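Local structure of coenzyme f420-dependent n5,n10-methylenetetrahydromethanopterin reductase (Methanopyrus kandleri, 1EZW) at residues P111-I116 with E122-P127; D38-Y43 with F103-L108. The protein catalyses the reversible reduction of methylenetetrahydromethanopterin to methyltetrahydromethanopterin with reduced coenzyme F420, a step of methanogenesis from carbon dioxide. One frame throughout, in Å; residues are numbered along the deposited sequence. Where two conformers were deposited one is given.

Contact 1: P111-I116 with E122-P127; sequences PCKIPI and EDEVGP
Lys113 and Val125 join two arms of one irregular loop, and the lysine is a worked example of a long side chain laid along its partner segment. Its carbonyl O takes the amide N of Val125 at 2.8 Å, in the carbonyl plane on a lone pair, and also meets the CA-H of Glu124. From CB outward the side chain follows segment 122-127. Lys113 CB lies 3.4 Å from Val125 O and near Glu124 CB; CG stays beside the same carbonyl; CD passes Glu124 OE1. The bend at chi3 of Lys113 (73°) keeps CE close to Val125 O. Lys113 NZ ends 3.7 Å from Glu124 OE1 in a long salt bridge. Cutting Lys113 back to an alanine would probably leave the Glu124 carboxylate without this distant mate and strip the flank of Val125 O down to CB. One water bridges that carbonyl to Cys112 O. Farther along, Pro115, centre of an inverse gamma turn, lays its ring against Asp123 O, with Pro115 CG at 3.5 Å, and its CB against Val125 CG2. Tyr69 touches Cys112 and Pro127, and Ile114 packs on Pro119 of the second subunit. The contact lies at the surface, in the loop leading from helix 100-106 to helix 127-142, whose N-cap is Gly126.

Contact 2: D38-Y43 with F103-L108; sequences DHYNNY and FDKMGL
The CA atoms of Tyr40 and Met106 stand 8.2 Å apart, the first in a type I beta turn from His39 to Asn42 and the second in the last turn of helix 100-106. No hydrogen bond joins the two segments; side chains fill the interval. With chi1 at 82°, Tyr40 CG sits between the backbone N and the carbonyl carbon, and the ring reaches the helix. Met106 slides past it in the opposite direction: CG comes obliquely to within 3.4 Å of Tyr40 CD2, CE nears Tyr40 CB, and SD stands 5.0 Å from the ring centroid, 60° off the normal, a Met-aromatic contact. Lys105 crosses the tyrosine at about a right angle, its extended chain bringing CD to 3.4 Å from Tyr40 OH. Both polar ends turn to one residue of the second subunit, Asp160: its main-chain O is hydrogen-bonded to Tyr40 OH, and its carboxylate forms a salt bridge with Lys105 NZ. Thus the aliphatic part of the lysine packs within the chain while its ammonium group is paired across the interface. Just beyond, Gly107, with positive phi, is the C-prime residue of a Schellman motif: Leu108 N bonds to Phe103 O at 3.0 Å, and Gly107 N more weakly to Asp104 O. In this TIM barrel of the luciferase-like family, the contact joins the loop after strand 33-36 to the helix following strand 93-95, at the subunit interface.

In the fold
The two contacts differ in depth and in chemistry. Contact 2 is buried and brings together parts of the chain some sixty residues apart, a loop after strand 33-36 and helix 100-106, through side chains alone. Contact 1 is a surface contact closed within a single loop, and combines a backbone hydrogen bond and a bridging water with proline packing and one long salt bridge. They follow in series: helix 100-106 ends inside contact 2, and the chain then enters contact 1. Their centres lie about 18 Å apart, yet they touch where Cys112 CB packs on Phe103 CE2 at 3.8 Å. Both reach the second subunit, contact 1 by apolar packing, contact 2 also by polar bonds.

Contact 1: P111-I116 with E122-P127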
ATOM      1  N   PRO A 111      32.678 -13.012 -17.456  0.60 30.58           N
ATOM      2  CA  PRO A 111      31.550 -13.906 -17.181  0.60 30.42           C
ATOM      3  C   PRO A 111      31.762 -14.718 -15.912  0.60 30.36           C
ATOM      4  O   PRO A 111      32.902 -15.048 -15.545  0.60 30.03           O
ATOM      5  CB  PRO A 111      31.498 -14.781 -18.437  0.60 30.99           C
ATOM      6  CG  PRO A 111      32.951 -14.679 -18.987  0.60 31.09           C
ATOM      7  CD  PRO A 111      33.153 -13.211 -18.835  0.60 31.53           C
ATOM      8  N   CYS A 112      30.664 -15.028 -15.228  1.00 28.91           N
ATOM      9  CA  CYS A 112      30.750 -15.807 -14.008  1.00 27.93           C
ATOM     10  C   CYS A 112      30.491 -17.268 -14.350  1.00 28.51           C
ATOM     11  O   CYS A 112      29.378 -17.650 -14.731  1.00 29.04           O
ATOM     12  CB  CYS A 112      29.723 -15.303 -12.977  1.00 26.65           C
ATOM     13  SG  CYS A 112      29.898 -16.129 -11.400  1.00 28.31           S
ATOM     14  N   LYS A 113      31.532 -18.094 -14.228  1.00 27.07           N
ATOM     15  CA  LYS A 113      31.395 -19.505 -14.558  1.00 28.36           C
ATOM     16  C   LYS A 113      31.485 -20.420 -13.351  1.00 28.69           C
ATOM     17  O   LYS A 113      31.575 -21.635 -13.500  1.00 29.67           O
ATOM     18  CB  LYS A 113      32.450 -19.904 -15.619  1.00 29.17           C
ATOM     19  CG  LYS A 113      32.355 -18.998 -16.868  1.00 30.90           C
ATOM     20  CD  LYS A 113      33.234 -19.468 -18.060  1.00 31.77           C
ATOM     21  CE  LYS A 113      32.638 -20.687 -18.708  1.00 33.39           C
ATOM     22  NZ  LYS A 113      33.474 -21.202 -19.836  1.00 34.08           N
ATOM     23  N   ILE A 114      31.429 -19.828 -12.158  1.00 28.09           N
ATOM     24  CA  ILE A 114      31.499 -20.592 -10.912  1.00 27.59           C
ATOM     25  C   ILE A 114      30.235 -21.434 -10.707  1.00 26.44           C
ATOM     26  O   ILE A 114      29.114 -20.935 -10.895  1.00 24.70           O
ATOM     27  CB  ILE A 114      31.604 -19.643  -9.694  1.00 27.78           C
ATOM     28  CG1 ILE A 114      32.794 -18.690  -9.847  1.00 30.16           C
ATOM     29  CG2 ILE A 114      31.704 -20.474  -8.401  1.00 30.18           C
ATOM     30  CD1 ILE A 114      32.803 -17.535  -8.863  1.00 31.25           C
ATOM     31  N   PRO A 115      30.375 -22.740 -10.409  1.00 26.16           N
ATOM     32  CA  PRO A 115      29.196 -23.597 -10.166  1.00 25.35           C
ATOM     33  C   PRO A 115      28.845 -23.274  -8.703  1.00 25.07           C
ATOM     34  O   PRO A 115      28.865 -24.143  -7.816  1.00 25.30           O
ATOM     35  CB  PRO A 115      29.774 -25.005 -10.362  1.00 25.36           C
ATOM     36  CG  PRO A 115      31.162 -24.863  -9.782  1.00 25.88           C
ATOM     37  CD  PRO A 115      31.614 -23.562 -10.440  1.00 26.57           C
ATOM     38  N   ILE A 116      28.506 -22.002  -8.465  0.50 23.68           N
ATOM     39  CA  ILE A 116      28.232 -21.496  -7.121  0.50 23.09           C
ATOM     40  C   ILE A 116      27.300 -22.314  -6.245  0.50 21.70           C
ATOM     41  O   ILE A 116      27.572 -22.516  -5.060  0.50 23.30           O
ATOM     42  CB  ILE A 116      27.673 -20.032  -7.158  0.50 23.95           C
ATOM     43  CG1 ILE A 116      28.696 -19.089  -7.794  0.50 24.24           C
ATOM     44  CG2 ILE A 116      27.344 -19.556  -5.714  0.50 24.17           C
ATOM     45  CD1 ILE A 116      28.270 -17.604  -7.837  0.50 25.42           C
ATOM     46  N   GLU A 122      33.307 -28.424  -9.109  1.00 36.15           N
ATOM     47  CA  GLU A 122      34.341 -27.410  -9.168  1.00 37.28           C
ATOM     48  C   GLU A 122      34.485 -26.926 -10.592  1.00 36.02           C
ATOM     49  O   GLU A 122      35.003 -25.847 -10.831  1.00 36.61           O
ATOM     50  CB  GLU A 122      35.676 -27.959  -8.663  1.00 39.96           C
ATOM     51  CG  GLU A 122      36.134 -29.227  -9.358  1.00 43.85           C
ATOM     52  CD  GLU A 122      37.462 -29.734  -8.813  1.00 47.24           C
ATOM     53  OE1 GLU A 122      37.572 -29.904  -7.573  1.00 48.49           O
ATOM     54  OE2 GLU A 122      38.383 -29.974  -9.625  1.00 47.97           O
ATOM     55  N   ASP A 123      34.011 -27.731 -11.535  1.00 35.58           N
ATOM     56  CA  ASP A 123      34.105 -27.386 -12.948  1.00 34.96           C
ATOM     57  C   ASP A 123      33.297 -26.143 -13.355  1.00 34.84           C
ATOM     58  O   ASP A 123      32.134 -25.972 -12.945  1.00 32.13           O
ATOM     59  CB  ASP A 123      33.608 -28.560 -13.789  1.00 34.48           C
ATOM     60  CG  ASP A 123      34.452 -29.803 -13.601  1.00 36.31           C
ATOM     61  OD1 ASP A 123      33.966 -30.872 -13.994  1.00 35.27           O
ATOM     62  OD2 ASP A 123      35.591 -29.696 -13.076  1.00 35.38           O
ATOM     63  N   GLU A 124      33.905 -25.315 -14.200  1.00 34.01           N
ATOM     64  CA  GLU A 124      33.243 -24.112 -14.722  1.00 32.04           C
ATOM     65  C   GLU A 124      31.993 -24.489 -15.491  1.00 31.28           C
ATOM     66  O   GLU A 124      31.922 -25.535 -16.117  1.00 30.23           O
ATOM     67  CB  GLU A 124      34.154 -23.354 -15.674  1.00 34.14           C
ATOM     68  CG  GLU A 124      35.432 -22.881 -15.105  1.00 37.38           C
ATOM     69  CD  GLU A 124      36.128 -21.959 -16.073  1.00 37.06           C
ATOM     70  OE1 GLU A 124      36.030 -22.190 -17.296  1.00 37.59           O
ATOM     71  OE2 GLU A 124      36.769 -21.009 -15.605  1.00 41.65           O
ATOM     72  N   VAL A 125      31.012 -23.592 -15.488  1.00 28.86           N
ATOM     73  CA  VAL A 125      29.751 -23.839 -16.153  1.00 28.67           C
ATOM     74  C   VAL A 125      29.454 -22.632 -17.025  1.00 28.73           C
ATOM     75  O   VAL A 125      29.620 -21.485 -16.584  1.00 29.21           O
ATOM     76  CB  VAL A 125      28.596 -23.983 -15.105  1.00 29.45           C
ATOM     77  CG1 VAL A 125      27.268 -24.229 -15.814  1.00 28.79           C
ATOM     78  CG2 VAL A 125      28.877 -25.122 -14.150  1.00 30.42           C
ATOM     79  N   GLY A 126      29.014 -22.875 -18.255  1.00 27.66           N
ATOM     80  CA  GLY A 126      28.704 -21.765 -19.132  1.00 27.89           C
ATOM     81  C   GLY A 126      27.457 -21.027 -18.620  1.00 26.23           C
ATOM     82  O   GLY A 126      26.534 -21.652 -18.097  1.00 24.56           O
ATOM     83  N   PRO A 127      27.429 -19.700 -18.747  1.00 26.52           N
ATOM     84  CA  PRO A 127      26.295 -18.868 -18.314  1.00 24.55           C
ATOM     85  C   PRO A 127      24.977 -19.319 -18.938  1.00 25.51           C
ATOM     86  O   PRO A 127      23.932 -19.296 -18.274  1.00 23.13           O
ATOM     87  CB  PRO A 127      26.733 -17.474 -18.766  1.00 25.78           C
ATOM     88  CG  PRO A 127      28.208 -17.538 -18.510  1.00 26.19           C
ATOM     89  CD  PRO A 127      28.502 -18.838 -19.264  1.00 25.23           C
TER
HETATM   90  O   HOH W   1      27.844 -19.859 -15.318  0.60 22.01           O
HETATM   91  O   HOH W   2      27.769 -20.930 -13.934  0.40 22.52           O

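Contact 2: D38-Y43 with F103-L108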
ATOM      1  N   ASP A  38      18.178  -5.146 -11.632  1.00 19.26           N
ATOM      2  CA  ASP A  38      18.647  -5.755 -10.391  1.00 18.32           C
ATOM      3  C   ASP A  38      20.133  -5.546 -10.188  1.00 18.00           C
ATOM      4  O   ASP A  38      20.940  -6.358 -10.672  1.00 19.01           O
ATOM      5  CB  ASP A  38      18.295  -7.275 -10.409  1.00 17.03           C
ATOM      6  CG  ASP A  38      18.950  -8.051  -9.273  1.00 16.96           C
ATOM      7  OD1 ASP A  38      19.063  -7.457  -8.190  1.00 16.97           O
ATOM      8  OD2 ASP A  38      19.329  -9.228  -9.478  1.00 16.55           O
ATOM      9  N   HIS A  39      20.515  -4.451  -9.513  0.70 18.38           N
ATOM     10  CA  HIS A  39      21.940  -4.144  -9.238  0.70 17.96           C
ATOM     11  C   HIS A  39      22.038  -3.810  -7.754  0.70 16.97           C
ATOM     12  O   HIS A  39      21.273  -2.963  -7.285  0.70 15.64           O
ATOM     13  CB  HIS A  39      22.414  -2.928 -10.058  0.70 21.15           C
ATOM     14  CG  HIS A  39      22.566  -3.209 -11.522  0.70 22.70           C
ATOM     15  ND1 HIS A  39      22.919  -2.238 -12.436  0.70 24.48           N
ATOM     16  CD2 HIS A  39      22.431  -4.359 -12.225  0.70 24.24           C
ATOM     17  CE1 HIS A  39      22.991  -2.780 -13.639  0.70 24.58           C
ATOM     18  NE2 HIS A  39      22.697  -4.065 -13.539  0.70 25.44           N
ATOM     19  N   TYR A  40      22.994  -4.429  -7.041  1.00 16.55           N
ATOM     20  CA  TYR A  40      23.124  -4.241  -5.596  1.00 17.03           C
ATOM     21  C   TYR A  40      23.267  -2.776  -5.194  1.00 16.23           C
ATOM     22  O   TYR A  40      22.906  -2.395  -4.069  1.00 16.38           O
ATOM     23  CB  TYR A  40      24.350  -5.035  -5.065  1.00 17.50           C
ATOM     24  CG  TYR A  40      25.629  -4.260  -5.293  1.00 19.01           C
ATOM     25  CD1 TYR A  40      26.049  -3.300  -4.361  1.00 16.63           C
ATOM     26  CD2 TYR A  40      26.265  -4.292  -6.555  1.00 17.78           C
ATOM     27  CE1 TYR A  40      27.034  -2.362  -4.669  1.00 18.26           C
ATOM     28  CE2 TYR A  40      27.267  -3.348  -6.875  1.00 18.78           C
ATOM     29  CZ  TYR A  40      27.629  -2.389  -5.946  1.00 19.02           C
ATOM     30  OH  TYR A  40      28.502  -1.376  -6.304  1.00 20.54           O
ATOM     31  N   ASN A  41      23.792  -1.936  -6.095  1.00 16.20           N
ATOM     32  CA  ASN A  41      24.020  -0.553  -5.701  1.00 17.20           C
ATOM     33  C   ASN A  41      22.767   0.296  -5.634  1.00 16.94           C
ATOM     34  O   ASN A  41      22.776   1.383  -5.084  1.00 15.77           O
ATOM     35  CB  ASN A  41      25.046   0.129  -6.634  1.00 18.05           C
ATOM     36  CG  ASN A  41      24.699  -0.017  -8.098  1.00 20.28           C
ATOM     37  OD1 ASN A  41      24.522  -1.114  -8.593  1.00 21.79           O
ATOM     38  ND2 ASN A  41      24.634   1.095  -8.799  1.00 25.69           N
ATOM     39  N   ASN A  42      21.680  -0.218  -6.186  1.00 15.89           N
ATOM     40  CA  ASN A  42      20.427   0.539  -6.207  1.00 16.02           C
ATOM     41  C   ASN A  42      19.450  -0.087  -5.240  1.00 16.07           C
ATOM     42  O   ASN A  42      19.811  -1.035  -4.537  1.00 15.54           O
ATOM     43  CB  ASN A  42      19.864   0.509  -7.622  1.00 17.21           C
ATOM     44  CG  ASN A  42      20.755   1.290  -8.585  1.00 19.72           C
ATOM     45  OD1 ASN A  42      21.219   2.363  -8.239  1.00 20.41           O
ATOM     46  ND2 ASN A  42      20.972   0.768  -9.773  1.00 22.24           N
ATOM     47  N   TYR A  43      18.224   0.444  -5.187  1.00 14.29           N
ATOM     48  CA  TYR A  43      17.235  -0.159  -4.286  1.00 14.79           C
ATOM     49  C   TYR A  43      16.910  -1.559  -4.851  1.00 15.74           C
ATOM     50  O   TYR A  43      17.014  -1.828  -6.051  1.00 17.67           O
ATOM     51  CB  TYR A  43      15.998   0.734  -4.175  1.00 13.92           C
ATOM     52  CG  TYR A  43      16.264   1.997  -3.410  1.00 15.06           C
ATOM     53  CD1 TYR A  43      16.429   3.219  -4.072  1.00 15.69           C
ATOM     54  CD2 TYR A  43      16.359   1.960  -2.000  1.00 15.86           C
ATOM     55  CE1 TYR A  43      16.683   4.408  -3.345  1.00 15.63           C
ATOM     56  CE2 TYR A  43      16.602   3.110  -1.269  1.00 15.49           C
ATOM     57  CZ  TYR A  43      16.766   4.330  -1.947  1.00 17.62           C
ATOM     58  OH  TYR A  43      17.010   5.459  -1.206  1.00 18.52           O
ATOM     59  N   PHE A 103      29.255  -6.862 -11.625  1.00 20.90           N
ATOM     60  CA  PHE A 103      29.986  -7.983 -11.034  1.00 22.25           C
ATOM     61  C   PHE A 103      31.404  -7.586 -10.627  1.00 23.54           C
ATOM     62  O   PHE A 103      31.873  -7.974  -9.555  1.00 22.54           O
ATOM     63  CB  PHE A 103      29.963  -9.191 -11.976  1.00 22.28           C
ATOM     64  CG  PHE A 103      28.733 -10.048 -11.822  1.00 22.61           C
ATOM     65  CD1 PHE A 103      27.486  -9.483 -11.498  1.00 23.68           C
ATOM     66  CD2 PHE A 103      28.806 -11.419 -12.028  1.00 22.03           C
ATOM     67  CE1 PHE A 103      26.343 -10.279 -11.389  1.00 22.01           C
ATOM     68  CE2 PHE A 103      27.671 -12.225 -11.916  1.00 22.28           C
ATOM     69  CZ  PHE A 103      26.435 -11.657 -11.597  1.00 20.44           C
ATOM     70  N   ASP A 104      32.085  -6.754 -11.430  1.00 23.77           N
ATOM     71  CA  ASP A 104      33.423  -6.335 -10.998  1.00 24.77           C
ATOM     72  C   ASP A 104      33.355  -5.611  -9.639  1.00 24.36           C
ATOM     73  O   ASP A 104      34.188  -5.850  -8.734  1.00 24.44           O
ATOM     74  CB  ASP A 104      34.084  -5.410 -12.044  1.00 25.17           C
ATOM     75  CG  ASP A 104      34.526  -6.161 -13.300  1.00 30.08           C
ATOM     76  OD1 ASP A 104      34.646  -7.397 -13.257  1.00 30.23           O
ATOM     77  OD2 ASP A 104      34.777  -5.496 -14.337  1.00 31.32           O
ATOM     78  N   LYS A 105      32.353  -4.743  -9.490  1.00 23.11           N
ATOM     79  CA  LYS A 105      32.203  -4.001  -8.248  1.00 21.45           C
ATOM     80  C   LYS A 105      31.938  -4.970  -7.101  1.00 21.07           C
ATOM     81  O   LYS A 105      32.465  -4.786  -6.026  1.00 21.94           O
ATOM     82  CB  LYS A 105      31.037  -3.000  -8.325  1.00 23.42           C
ATOM     83  CG  LYS A 105      31.289  -1.774  -9.223  1.00 26.17           C
ATOM     84  CD  LYS A 105      29.970  -1.014  -9.364  1.00 29.13           C
ATOM     85  CE  LYS A 105      30.035   0.160 -10.335  1.00 34.35           C
ATOM     86  NZ  LYS A 105      28.619   0.650 -10.527  1.00 33.66           N
ATOM     87  N   MET A 106      31.117  -5.991  -7.340  1.00 20.99           N
ATOM     88  CA  MET A 106      30.782  -6.947  -6.281  1.00 21.45           C
ATOM     89  C   MET A 106      31.930  -7.867  -5.909  1.00 22.64           C
ATOM     90  O   MET A 106      31.948  -8.388  -4.799  1.00 21.89           O
ATOM     91  CB  MET A 106      29.596  -7.813  -6.696  1.00 21.63           C
ATOM     92  CG  MET A 106      28.336  -7.014  -6.953  1.00 18.07           C
ATOM     93  SD  MET A 106      26.921  -8.053  -7.326  1.00 19.58           S
ATOM     94  CE  MET A 106      26.454  -8.557  -5.599  1.00 18.79           C
ATOM     95  N   GLY A 107      32.847  -8.085  -6.852  1.00 22.56           N
ATOM     96  CA  GLY A 107      33.977  -8.973  -6.615  1.00 23.38           C
ATOM     97  C   GLY A 107      33.755 -10.322  -7.281  1.00 23.45           C
ATOM     98  O   GLY A 107      34.505 -11.263  -7.065  1.00 24.53           O
ATOM     99  N   LEU A 108      32.719 -10.450  -8.103  1.00 22.59           N
ATOM    100  CA  LEU A 108      32.445 -11.708  -8.769  1.00 23.52           C
ATOM    101  C   LEU A 108      33.064 -11.669 -10.156  1.00 25.24           C
ATOM    102  O   LEU A 108      33.106 -10.620 -10.782  1.00 26.47           O
ATOM    103  CB  LEU A 108      30.935 -11.907  -8.929  1.00 24.87           C
ATOM    104  CG  LEU A 108      30.151 -12.180  -7.643  1.00 25.48           C
ATOM    105  CD1 LEU A 108      28.652 -12.263  -7.994  1.00 23.67           C
ATOM    106  CD2 LEU A 108      30.616 -13.504  -7.017  1.00 25.30           C
TER